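Local coordinates for signal transduction histidine-protein kinase/phosphatase MprB (PDB 6BLK), which probably autophosphorylates on a histidine with ATP as a two-component sensor kinase and phosphatase, this chain being essentially its ATP-binding catalytic domain, at residues A[36-41]-A[78-83]; A[45-50]-A[127-132]; A[93-98]-A[104-109]; A[135-138]-A[144-147]. All coordinates share one frame; numbering follows the deposited sequence. Where two conformers were deposited one is given.

Interaction 1: A[36-41]-A[78-83]; sequences TPWQVI and GHAELV
The methyl group of Ala80 sits squarely over one face of the Trp38 indole, and this is the tight part of the contact. Its CB lies 3.5 Å from the centroid of the five-membered ring of Trp38. The contact is a well-centred CH-pi one, 14° off the ring normal. Its shortest approach, from Ala80 CB to Trp38 CE2, is 3.4 Å. The six-membered ring reaches further along the facing strand: Trp38 CZ2 comes within 3.3 Å of the carbonyl carbon of His79, so the benzo end of the indole leans on the peptide between His79 and Ala80 as well as on the methyl. With CG turned away from the backbone N (chi1 -164°), the indole extends across the gap to residues 78-83, which explains how it meets Ala80 although their CA atoms are 7.5 Å apart.

Towards Gly78 the packing thins out. The carbonyl carbon of Gly78 lies at the ring edge, 3.8 Å from Trp38 CZ2, and His79 directs its CB away from the indole, its imidazole ND1 bonded instead to Asp76. This end is partly exposed, whereas Trp38 and Ala80 are both buried. Strands 30-40 and 79-85 are not neighbours in the sheet; strand 67-76 pairs with both, and its Leu72 touches Trp38 and Ala80 alike.

The indole NE1 makes a weak hydrogen bond to the carbonyl of Leu153. Dispersion and CH-pi attraction therefore hold residues 36-41 to 78-83, while the one polar atom of the indole is served by another strand, in packing remote from the nucleotide site.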
# COMPACT_ATOMS: atom_id res chain seq x y z
N THR A 36 -1.25 12.17 -7.81
CA THR A 36 -1.58 13.58 -7.75
C THR A 36 -0.94 14.20 -6.50
O THR A 36 -0.86 13.56 -5.46
CB THR A 36 -3.09 13.80 -7.74
OG1 THR A 36 -3.40 15.11 -8.24
CG2 THR A 36 -3.66 13.68 -6.34
N PRO A 37 -0.45 15.44 -6.60
CA PRO A 37 0.16 16.10 -5.42
C PRO A 37 -0.82 16.20 -4.26
O PRO A 37 -1.90 16.80 -4.37
CB PRO A 37 0.54 17.49 -5.94
CG PRO A 37 0.75 17.27 -7.43
CD PRO A 37 -0.28 16.25 -7.82
N TRP A 38 -0.38 15.66 -3.12
CA TRP A 38 -1.21 15.54 -1.91
C TRP A 38 -0.36 15.71 -0.66
O TRP A 38 0.62 15.01 -0.46
CB TRP A 38 -1.93 14.20 -1.88
CG TRP A 38 -3.05 14.12 -0.93
CD1 TRP A 38 -3.12 13.42 0.26
CD2 TRP A 38 -4.30 14.77 -1.09
NE1 TRP A 38 -4.35 13.64 0.85
CE2 TRP A 38 -5.09 14.46 0.04
CE3 TRP A 38 -4.83 15.59 -2.07
CZ2 TRP A 38 -6.37 14.94 0.19
CZ3 TRP A 38 -6.10 16.07 -1.93
CH2 TRP A 38 -6.87 15.74 -0.79
N GLN A 39 -0.81 16.58 0.24
CA GLN A 39 -0.10 16.85 1.49
C GLN A 39 -0.93 16.30 2.64
O GLN A 39 -2.13 16.56 2.73
CB GLN A 39 0.14 18.35 1.69
CG GLN A 39 0.80 18.67 3.03
CD GLN A 39 0.76 20.14 3.37
OE1 GLN A 39 -0.20 20.64 3.96
NE2 GLN A 39 1.80 20.85 2.99
N VAL A 40 -0.29 15.50 3.49
CA VAL A 40 -0.90 14.93 4.68
C VAL A 40 -0.17 15.52 5.88
O VAL A 40 1.04 15.73 5.82
CB VAL A 40 -0.81 13.39 4.68
CG1 VAL A 40 -1.30 12.81 6.01
CG2 VAL A 40 -1.59 12.79 3.48
N ILE A 41 -0.90 15.80 6.96
CA ILE A 41 -0.28 16.25 8.20
C ILE A 41 -0.01 15.01 9.03
O ILE A 41 -0.94 14.25 9.35
CB ILE A 41 -1.16 17.25 8.96
CG1 ILE A 41 -1.60 18.43 8.07
CG2 ILE A 41 -0.42 17.75 10.22
CD1 ILE A 41 -0.48 19.26 7.54
N GLY A 78 -11.29 16.95 1.03
CA GLY A 78 -10.31 16.71 2.07
C GLY A 78 -9.68 15.33 2.10
O GLY A 78 -8.97 15.01 3.06
N HIS A 79 -9.86 14.52 1.06
CA HIS A 79 -9.30 13.18 1.09
C HIS A 79 -8.79 12.73 -0.27
O HIS A 79 -9.35 13.08 -1.31
CB HIS A 79 -10.33 12.15 1.56
CG HIS A 79 -10.84 12.39 2.94
ND1 HIS A 79 -11.83 13.32 3.22
CD2 HIS A 79 -10.49 11.84 4.13
CE1 HIS A 79 -12.06 13.32 4.52
NE2 HIS A 79 -11.26 12.44 5.09
N ALA A 80 -7.78 11.86 -0.24
CA ALA A 80 -7.27 11.21 -1.42
C ALA A 80 -7.13 9.73 -1.12
O ALA A 80 -7.12 9.31 0.04
CB ALA A 80 -5.91 11.77 -1.86
N GLU A 81 -7.08 8.96 -2.18
CA GLU A 81 -7.01 7.52 -2.07
C GLU A 81 -5.77 7.03 -2.79
O GLU A 81 -5.59 7.34 -3.97
CB GLU A 81 -8.27 6.88 -2.67
CG GLU A 81 -8.37 5.41 -2.45
CD GLU A 81 -9.46 4.75 -3.30
OE1 GLU A 81 -9.81 5.32 -4.36
OE2 GLU A 81 -9.95 3.67 -2.92
N LEU A 82 -4.97 6.24 -2.09
CA LEU A 82 -3.80 5.57 -2.64
C LEU A 82 -4.21 4.13 -2.90
O LEU A 82 -4.68 3.45 -1.99
CB LEU A 82 -2.61 5.66 -1.69
CG LEU A 82 -1.37 4.79 -1.94
CD1 LEU A 82 -0.62 5.16 -3.20
CD2 LEU A 82 -0.42 4.91 -0.74
N VAL A 83 -4.04 3.68 -4.12
CA VAL A 83 -4.36 2.31 -4.47
C VAL A 83 -3.11 1.68 -5.04
O VAL A 83 -2.58 2.17 -6.05
CB VAL A 83 -5.53 2.20 -5.46
CG1 VAL A 83 -5.92 0.74 -5.65
CG2 VAL A 83 -6.72 2.97 -4.98

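Interaction 2: A[45-50]-A[127-132]; sequences SGLGRA and LKHGGA
One face of the His129 imidazole is covered by Leu47, whose CD2 lies 3.7 Å from the ring centroid of His129 and only 2° off the ring normal. Leu47 CG and CD1 lie toward the NE2 corner, CG standing 3.6 Å from His129 NE2. Both ring nitrogens are hydrogen-bonded: ND1 to the carbonyl of Val125, NE2 to the backbone N of Asp43. The two side chains approach from opposite directions, and chi1 of -73° sets the His129 ring beside its own backbone N, where ND1 can reach back to the preceding helical turn.

Lys128 runs alongside as an extended chain, bringing NZ to 3.9 Å from Gly46 CA. The approach is close because Gly46 has no side chain; NZ forms a long, weak ion pair with Asp43.

Gly130, with positive phi, is the C-prime residue of a Schellman motif that closes helix 118-128, and His129 is the first residue to leave helical geometry. The contact thus joins the C-terminal end of that helix to the first turn of helix 44-60.

An N-H at ND1 directed to a carbonyl, with NE2 accepting from a peptide N-H, would suit a neutral imidazole protonated on ND1. The two bonds fix the rotation of the ring, and Leu47 packs on the face so presented.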
# COMPACT_ATOMS: atom_id res chain seq x y z
N SER A 45 8.00 9.41 8.40
CA SER A 45 8.65 8.12 8.56
C SER A 45 7.62 7.01 8.67
O SER A 45 7.78 5.93 8.06
CB SER A 45 9.57 8.13 9.78
OG SER A 45 8.82 8.38 10.95
N GLY A 46 6.54 7.27 9.42
CA GLY A 46 5.49 6.28 9.56
C GLY A 46 4.78 6.03 8.24
O GLY A 46 4.54 4.89 7.86
N LEU A 47 4.46 7.11 7.52
CA LEU A 47 3.81 6.97 6.23
C LEU A 47 4.71 6.26 5.25
O LEU A 47 4.24 5.44 4.45
CB LEU A 47 3.41 8.34 5.67
CG LEU A 47 2.27 9.00 6.43
CD1 LEU A 47 2.21 10.48 6.10
CD2 LEU A 47 0.92 8.32 6.22
N GLY A 48 6.00 6.57 5.27
CA GLY A 48 6.93 5.88 4.38
C GLY A 48 7.00 4.39 4.69
O GLY A 48 7.05 3.56 3.78
N ARG A 49 6.98 4.05 5.98
CA ARG A 49 6.99 2.66 6.37
C ARG A 49 5.73 1.96 5.89
O ARG A 49 5.79 0.83 5.40
CB ARG A 49 7.10 2.57 7.89
CG ARG A 49 7.14 1.16 8.41
CD ARG A 49 7.38 1.15 9.91
NE ARG A 49 7.51 -0.20 10.44
CZ ARG A 49 7.70 -0.48 11.73
NH1 ARG A 49 7.80 0.51 12.61
NH2 ARG A 49 7.81 -1.74 12.14
N ALA A 50 4.59 2.63 5.98
CA ALA A 50 3.34 2.04 5.55
C ALA A 50 3.31 1.82 4.05
O ALA A 50 2.96 0.73 3.58
CB ALA A 50 2.19 2.91 6.03
N LEU A 127 -4.51 4.46 10.53
CA LEU A 127 -5.46 4.94 11.54
C LEU A 127 -4.91 6.12 12.33
O LEU A 127 -5.66 7.04 12.69
CB LEU A 127 -5.87 3.80 12.48
CG LEU A 127 -6.68 2.68 11.83
CD1 LEU A 127 -6.98 1.61 12.87
CD2 LEU A 127 -7.95 3.16 11.23
N LYS A 128 -3.62 6.10 12.67
CA LYS A 128 -3.06 7.21 13.43
C LYS A 128 -3.13 8.52 12.65
O LYS A 128 -3.18 9.59 13.26
CB LYS A 128 -1.64 6.88 13.87
CG LYS A 128 -0.53 7.40 12.99
CD LYS A 128 0.85 6.86 13.44
CE LYS A 128 1.94 7.22 12.43
NZ LYS A 128 3.30 6.78 12.77
N HIS A 129 -3.20 8.45 11.32
CA HIS A 129 -3.34 9.61 10.44
C HIS A 129 -4.79 9.91 10.04
O HIS A 129 -5.02 10.70 9.12
CB HIS A 129 -2.50 9.40 9.18
CG HIS A 129 -1.03 9.55 9.42
ND1 HIS A 129 -0.25 8.54 9.92
CD2 HIS A 129 -0.21 10.60 9.22
CE1 HIS A 129 1.00 8.96 10.02
NE2 HIS A 129 1.05 10.22 9.63
N GLY A 130 -5.76 9.28 10.68
CA GLY A 130 -7.14 9.48 10.39
C GLY A 130 -7.63 8.91 9.10
O GLY A 130 -8.66 9.35 8.60
N GLY A 131 -6.95 7.89 8.56
CA GLY A 131 -7.33 7.30 7.31
C GLY A 131 -8.16 6.04 7.48
O GLY A 131 -8.63 5.70 8.57
N ALA A 132 -8.35 5.36 6.36
CA ALA A 132 -9.10 4.13 6.29
C ALA A 132 -8.47 3.26 5.22
O ALA A 132 -7.79 3.73 4.31
CB ALA A 132 -10.58 4.37 5.95

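Interaction 3: A[93-98]-A[104-109]; sequences PQERHL and FRSASA. With ATP (adenosine-5'-triphosphate), chain E.
Ser106 OG is gripped from two sides: it donates to the syn lone pair of Glu95 OE1 at 2.7 Å and accepts from Ser108 N at 3.1 Å, the latter bond defining an ST turn. The other carboxylate oxygen, OE2, receives a weak bond from Ala107 N at 3.5 Å and a weak one from a water that also bridges to Ser108 OG. One carboxylate thus ties together the start of the type I turn at 106-109. Beyond CG the Glu95 chain is extended (chi2 -174°), which carries its carboxylate across to that turn.

The same carboxylate meets Phe104 at the ring edge, with Glu95 OE1 3.5 Å from Phe104 CZ and the two planes 89° apart. This is probably favourable, since the ring's rim carries a partial positive charge. Leu98 lies over one face, offset toward the rim, its CB 3.3 Å from Phe104 CD1; Ser106 N lies over the opposite face. On the nucleotide side, Phe104 CD2 lies 3.4 Å from the ribose O4' of ATP.

Ser106 is therefore held by its hydroxyl while its backbone N hydrogen-bonds the ribose O2' of ATP at 2.8 Å. Ala109 CB adds a contact of 3.6 Å with N3 of the adenine. Glu95 acts as a second-shell residue that positions this first-shell serine.

Both segments belong to the long connection between strand 79-85 and helix 118-128, the ATP-lid region of this kinase family. Arg96, whose CB points away from 104-109, touches Val135 on strand 132-137, while Gly116, Leu117 and Leu119, around the start of helix 118-128, also hydrogen-bond ATP.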
# COMPACT_ATOMS: atom_id res chain seq x y z
N PRO A 93 -12.22 -13.23 -0.99
CA PRO A 93 -13.13 -12.47 -0.12
C PRO A 93 -13.17 -12.94 1.33
O PRO A 93 -13.24 -12.10 2.23
CB PRO A 93 -14.49 -12.66 -0.80
CG PRO A 93 -14.15 -12.92 -2.21
CD PRO A 93 -12.90 -13.68 -2.22
N GLN A 94 -13.14 -14.25 1.57
CA GLN A 94 -13.34 -14.76 2.93
C GLN A 94 -12.19 -14.42 3.86
O GLN A 94 -12.40 -14.30 5.08
CB GLN A 94 -13.58 -16.28 2.88
CG GLN A 94 -12.42 -17.14 2.38
CD GLN A 94 -12.34 -17.26 0.85
OE1 GLN A 94 -13.07 -16.57 0.11
NE2 GLN A 94 -11.46 -18.14 0.37
N GLU A 95 -10.98 -14.25 3.33
CA GLU A 95 -9.79 -13.89 4.10
C GLU A 95 -9.65 -12.40 4.33
O GLU A 95 -8.76 -11.99 5.08
CB GLU A 95 -8.53 -14.38 3.39
CG GLU A 95 -8.39 -15.88 3.29
CD GLU A 95 -7.07 -16.32 2.70
OE1 GLU A 95 -6.40 -15.51 2.02
OE2 GLU A 95 -6.69 -17.49 2.95
N ARG A 96 -10.44 -11.57 3.67
CA ARG A 96 -10.13 -10.14 3.67
C ARG A 96 -10.29 -9.52 5.05
O ARG A 96 -9.81 -8.40 5.25
CB ARG A 96 -10.97 -9.39 2.63
CG ARG A 96 -10.51 -9.65 1.21
CD ARG A 96 -11.39 -9.05 0.20
NE ARG A 96 -11.05 -9.61 -1.09
CZ ARG A 96 -11.84 -9.58 -2.13
NH1 ARG A 96 -13.02 -8.99 -2.07
NH2 ARG A 96 -11.44 -10.18 -3.25
N HIS A 97 -10.88 -10.24 6.02
CA HIS A 97 -11.01 -9.82 7.41
C HIS A 97 -9.84 -10.26 8.30
O HIS A 97 -9.77 -9.86 9.47
CB HIS A 97 -12.32 -10.38 8.01
CG HIS A 97 -12.32 -11.87 8.14
ND1 HIS A 97 -11.63 -12.53 9.14
CD2 HIS A 97 -12.90 -12.83 7.39
CE1 HIS A 97 -11.79 -13.84 8.99
NE2 HIS A 97 -12.56 -14.04 7.94
N LEU A 98 -8.94 -11.10 7.81
CA LEU A 98 -7.69 -11.36 8.51
C LEU A 98 -6.58 -10.45 8.03
O LEU A 98 -5.54 -10.34 8.69
CB LEU A 98 -7.25 -12.82 8.34
CG LEU A 98 -7.93 -13.93 9.16
CD1 LEU A 98 -7.44 -15.34 8.73
CD2 LEU A 98 -7.68 -13.71 10.65
N PHE A 104 -1.37 -13.08 9.97
CA PHE A 104 -2.14 -13.60 8.85
C PHE A 104 -1.22 -14.09 7.74
O PHE A 104 -0.19 -13.49 7.45
CB PHE A 104 -3.08 -12.53 8.30
CG PHE A 104 -3.69 -12.91 6.98
CD1 PHE A 104 -4.55 -13.99 6.89
CD2 PHE A 104 -3.41 -12.20 5.83
CE1 PHE A 104 -5.11 -14.36 5.69
CE2 PHE A 104 -3.97 -12.55 4.64
CZ PHE A 104 -4.83 -13.64 4.57
N ARG A 105 -1.59 -15.24 7.15
CA ARG A 105 -0.89 -15.82 6.01
C ARG A 105 -1.95 -16.39 5.08
O ARG A 105 -2.70 -17.28 5.48
CB ARG A 105 0.08 -16.90 6.49
CG ARG A 105 1.30 -17.13 5.64
CD ARG A 105 2.29 -17.99 6.39
NE ARG A 105 3.47 -18.28 5.57
CZ ARG A 105 4.62 -17.62 5.61
NH1 ARG A 105 4.82 -16.60 6.43
NH2 ARG A 105 5.60 -18.01 4.81
N SER A 106 -2.00 -15.90 3.84
CA SER A 106 -2.97 -16.38 2.86
C SER A 106 -2.56 -17.74 2.27
O SER A 106 -1.43 -17.93 1.83
CB SER A 106 -3.10 -15.37 1.72
OG SER A 106 -4.06 -15.79 0.77
N ALA A 107 -3.52 -18.67 2.24
CA ALA A 107 -3.32 -19.94 1.56
C ALA A 107 -3.24 -19.79 0.04
O ALA A 107 -2.75 -20.71 -0.63
CB ALA A 107 -4.45 -20.91 1.92
N SER A 108 -3.70 -18.65 -0.50
CA SER A 108 -3.67 -18.39 -1.95
C SER A 108 -2.32 -17.91 -2.44
O SER A 108 -2.06 -17.94 -3.65
CB SER A 108 -4.72 -17.34 -2.35
OG SER A 108 -6.05 -17.77 -2.10
N ALA A 109 -1.47 -17.44 -1.54
CA ALA A 109 -0.20 -16.83 -1.89
C ALA A 109 0.92 -17.77 -1.49
O ALA A 109 0.85 -18.42 -0.44
CB ALA A 109 -0.03 -15.47 -1.21
PG ATP E . 6.22 -9.06 6.75
O1G ATP E . 5.41 -8.06 5.94
O2G ATP E . 6.08 -9.02 8.28
O3G ATP E . 7.66 -9.20 6.29
PB ATP E . 4.34 -10.81 5.34
O1B ATP E . 4.16 -12.32 5.33
O2B ATP E . 4.73 -10.07 4.11
O3B ATP E . 5.55 -10.50 6.39
PA ATP E . 2.06 -8.99 5.61
O1A ATP E . 1.37 -8.48 6.88
O2A ATP E . 2.77 -7.98 4.74
O3A ATP E . 3.05 -10.19 6.12
O5' ATP E . 1.00 -9.82 4.81
C5' ATP E . 0.25 -10.84 5.44
C4' ATP E . -0.01 -11.95 4.43
O4' ATP E . -1.00 -11.46 3.52
C3' ATP E . 1.17 -12.42 3.56
O3' ATP E . 1.95 -13.45 4.21
C2' ATP E . 0.43 -12.95 2.35
O2' ATP E . -0.12 -14.26 2.58
C1' ATP E . -0.74 -12.00 2.23
N9 ATP E . -0.49 -10.86 1.33
C8 ATP E . -0.24 -9.55 1.66
N7 ATP E . -0.12 -8.79 0.54
C5 ATP E . -0.30 -9.63 -0.51
C6 ATP E . -0.32 -9.43 -1.94
N6 ATP E . -0.07 -8.21 -2.44
N1 ATP E . -0.56 -10.50 -2.71
C2 ATP E . -0.78 -11.72 -2.19
N3 ATP E . -0.80 -11.97 -0.87
C4 ATP E . -0.57 -10.96 -0.00
O HOH W 1 -6.84 -18.59 0.32

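Interaction 4: A[135-138]-A[144-147]; sequences VDYA and PPGT. With ATP (adenosine-5'-triphosphate), chain E.
Ala138 N donates to Gly146 O at 3.0 Å with a nearly straight N-H...O angle of 166°, although the donor stands 68° out of the carbonyl plane. The same oxygen receives a CA-H...O contact from Tyr137 CA at 3.4 Å. Beside this, Pro145 places CB and CG over one face of the Tyr137 ring, offset toward its rim, Pro145 CG being 3.8 Å from the ring centroid of Tyr137 in a CH-pi contact. With chi1 at -56°, Thr147 turns CG2, anti to the backbone N, to 3.9 Å from Val135 CG2, and OG1, anti to the carbonyl carbon, to 3.4 Å from the adenine N1 of ATP.

Further out, a water links Asp136 O and Thr147 OG1, its bond to the threonine weak. Asp136 OD1 accepts from Tyr137 N at 2.7 Å through its anti lone pair, and OD2 forms a salt bridge with Arg134. Arg96 makes a cation-pi contact with the Tyr137 ring, and Asp86 accepts from Thr147 N.

Tyr137 and Thr147 form a non-hydrogen-bonded antiparallel pair between strands 132-137 and 147-154: the loop end of the beta hairpin, bordering the adenine pocket of a GHKL-type ATPase fold.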
# COMPACT_ATOMS: atom_id res chain seq x y z
N VAL A 135 -9.13 -3.92 1.39
CA VAL A 135 -8.49 -4.83 0.44
C VAL A 135 -9.55 -5.33 -0.51
O VAL A 135 -10.72 -5.52 -0.15
CB VAL A 135 -7.76 -5.99 1.18
CG1 VAL A 135 -8.70 -6.70 2.13
CG2 VAL A 135 -7.16 -7.01 0.19
N ASP A 136 -9.15 -5.53 -1.77
CA ASP A 136 -10.06 -5.99 -2.81
C ASP A 136 -9.20 -6.65 -3.89
O ASP A 136 -7.98 -6.65 -3.79
CB ASP A 136 -10.88 -4.81 -3.36
CG ASP A 136 -12.23 -5.21 -3.94
OD1 ASP A 136 -12.38 -6.32 -4.51
OD2 ASP A 136 -13.16 -4.37 -3.84
N TYR A 137 -9.85 -7.19 -4.91
CA TYR A 137 -9.11 -7.64 -6.09
C TYR A 137 -8.71 -6.43 -6.93
O TYR A 137 -9.44 -5.44 -7.01
CB TYR A 137 -9.94 -8.59 -6.95
CG TYR A 137 -10.06 -9.99 -6.44
CD1 TYR A 137 -9.02 -10.61 -5.76
CD2 TYR A 137 -11.24 -10.68 -6.62
CE1 TYR A 137 -9.16 -11.91 -5.31
CE2 TYR A 137 -11.38 -11.97 -6.17
CZ TYR A 137 -10.35 -12.57 -5.51
OH TYR A 137 -10.53 -13.87 -5.07
N ALA A 138 -7.53 -6.52 -7.55
CA ALA A 138 -7.12 -5.47 -8.48
C ALA A 138 -7.93 -5.49 -9.78
O ALA A 138 -8.29 -4.43 -10.32
CB ALA A 138 -5.62 -5.59 -8.76
N PRO A 144 -4.39 -14.17 -13.00
CA PRO A 144 -5.04 -13.97 -11.71
C PRO A 144 -5.57 -12.54 -11.54
O PRO A 144 -5.25 -11.63 -12.31
CB PRO A 144 -3.91 -14.27 -10.71
CG PRO A 144 -2.70 -13.87 -11.39
CD PRO A 144 -2.93 -14.21 -12.87
N PRO A 145 -6.37 -12.33 -10.49
CA PRO A 145 -7.01 -11.01 -10.32
C PRO A 145 -6.14 -9.97 -9.64
O PRO A 145 -6.42 -8.77 -9.78
CB PRO A 145 -8.25 -11.35 -9.48
CG PRO A 145 -7.83 -12.56 -8.71
CD PRO A 145 -7.03 -13.36 -9.67
N GLY A 146 -5.11 -10.39 -8.91
CA GLY A 146 -4.22 -9.48 -8.22
C GLY A 146 -4.90 -8.92 -6.99
O GLY A 146 -6.11 -9.07 -6.82
N THR A 147 -4.10 -8.31 -6.11
CA THR A 147 -4.57 -7.61 -4.91
C THR A 147 -4.53 -6.11 -5.12
O THR A 147 -3.60 -5.56 -5.71
CB THR A 147 -3.71 -7.96 -3.69
OG1 THR A 147 -3.71 -9.37 -3.51
CG2 THR A 147 -4.27 -7.35 -2.40
PG ATP E . 6.22 -9.06 6.75
O1G ATP E . 5.41 -8.06 5.94
O2G ATP E . 6.08 -9.02 8.28
O3G ATP E . 7.66 -9.20 6.29
PB ATP E . 4.34 -10.81 5.34
O1B ATP E . 4.16 -12.32 5.33
O2B ATP E . 4.73 -10.07 4.11
O3B ATP E . 5.55 -10.50 6.39
PA ATP E . 2.06 -8.99 5.61
O1A ATP E . 1.37 -8.48 6.88
O2A ATP E . 2.77 -7.98 4.74
O3A ATP E . 3.05 -10.19 6.12
O5' ATP E . 1.00 -9.82 4.81
C5' ATP E . 0.25 -10.84 5.44
C4' ATP E . -0.01 -11.95 4.43
O4' ATP E . -1.00 -11.46 3.52
C3' ATP E . 1.17 -12.42 3.56
O3' ATP E . 1.95 -13.45 4.21
C2' ATP E . 0.43 -12.95 2.35
O2' ATP E . -0.12 -14.26 2.58
C1' ATP E . -0.74 -12.00 2.23
N9 ATP E . -0.49 -10.86 1.33
C8 ATP E . -0.24 -9.55 1.66
N7 ATP E . -0.12 -8.79 0.54
C5 ATP E . -0.30 -9.63 -0.51
C6 ATP E . -0.32 -9.43 -1.94
N6 ATP E . -0.07 -8.21 -2.44
N1 ATP E . -0.56 -10.50 -2.71
C2 ATP E . -0.78 -11.72 -2.19
N3 ATP E . -0.80 -11.97 -0.87
C4 ATP E . -0.57 -10.96 -0.00
O HOH W 2 -6.83 -9.21 -2.67

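In the fold
Interactions 1 and 2 adjoin at the end of the domain away from the nucleotide, their centres about 12 Å apart: Val40 CG1 of interaction 1 lies 4.0 Å from His129 CD2 of interaction 2, joining the sheet to the helical layer. Interactions 3 and 4 form a second pair, also about 12 Å apart between centres, and both touch ATP, interaction 3 at the ribose and adenine and interaction 4 at the adenine. Pro93 CD meets Tyr137 OH between them at 3.7 Å. Interaction 3 is well separated from the first pair, about 27 Å from interaction 1 and about 22 Å from interaction 2, centre to centre. Interaction 4 shares a sheet with interaction 1 and follows interaction 2 along the chain.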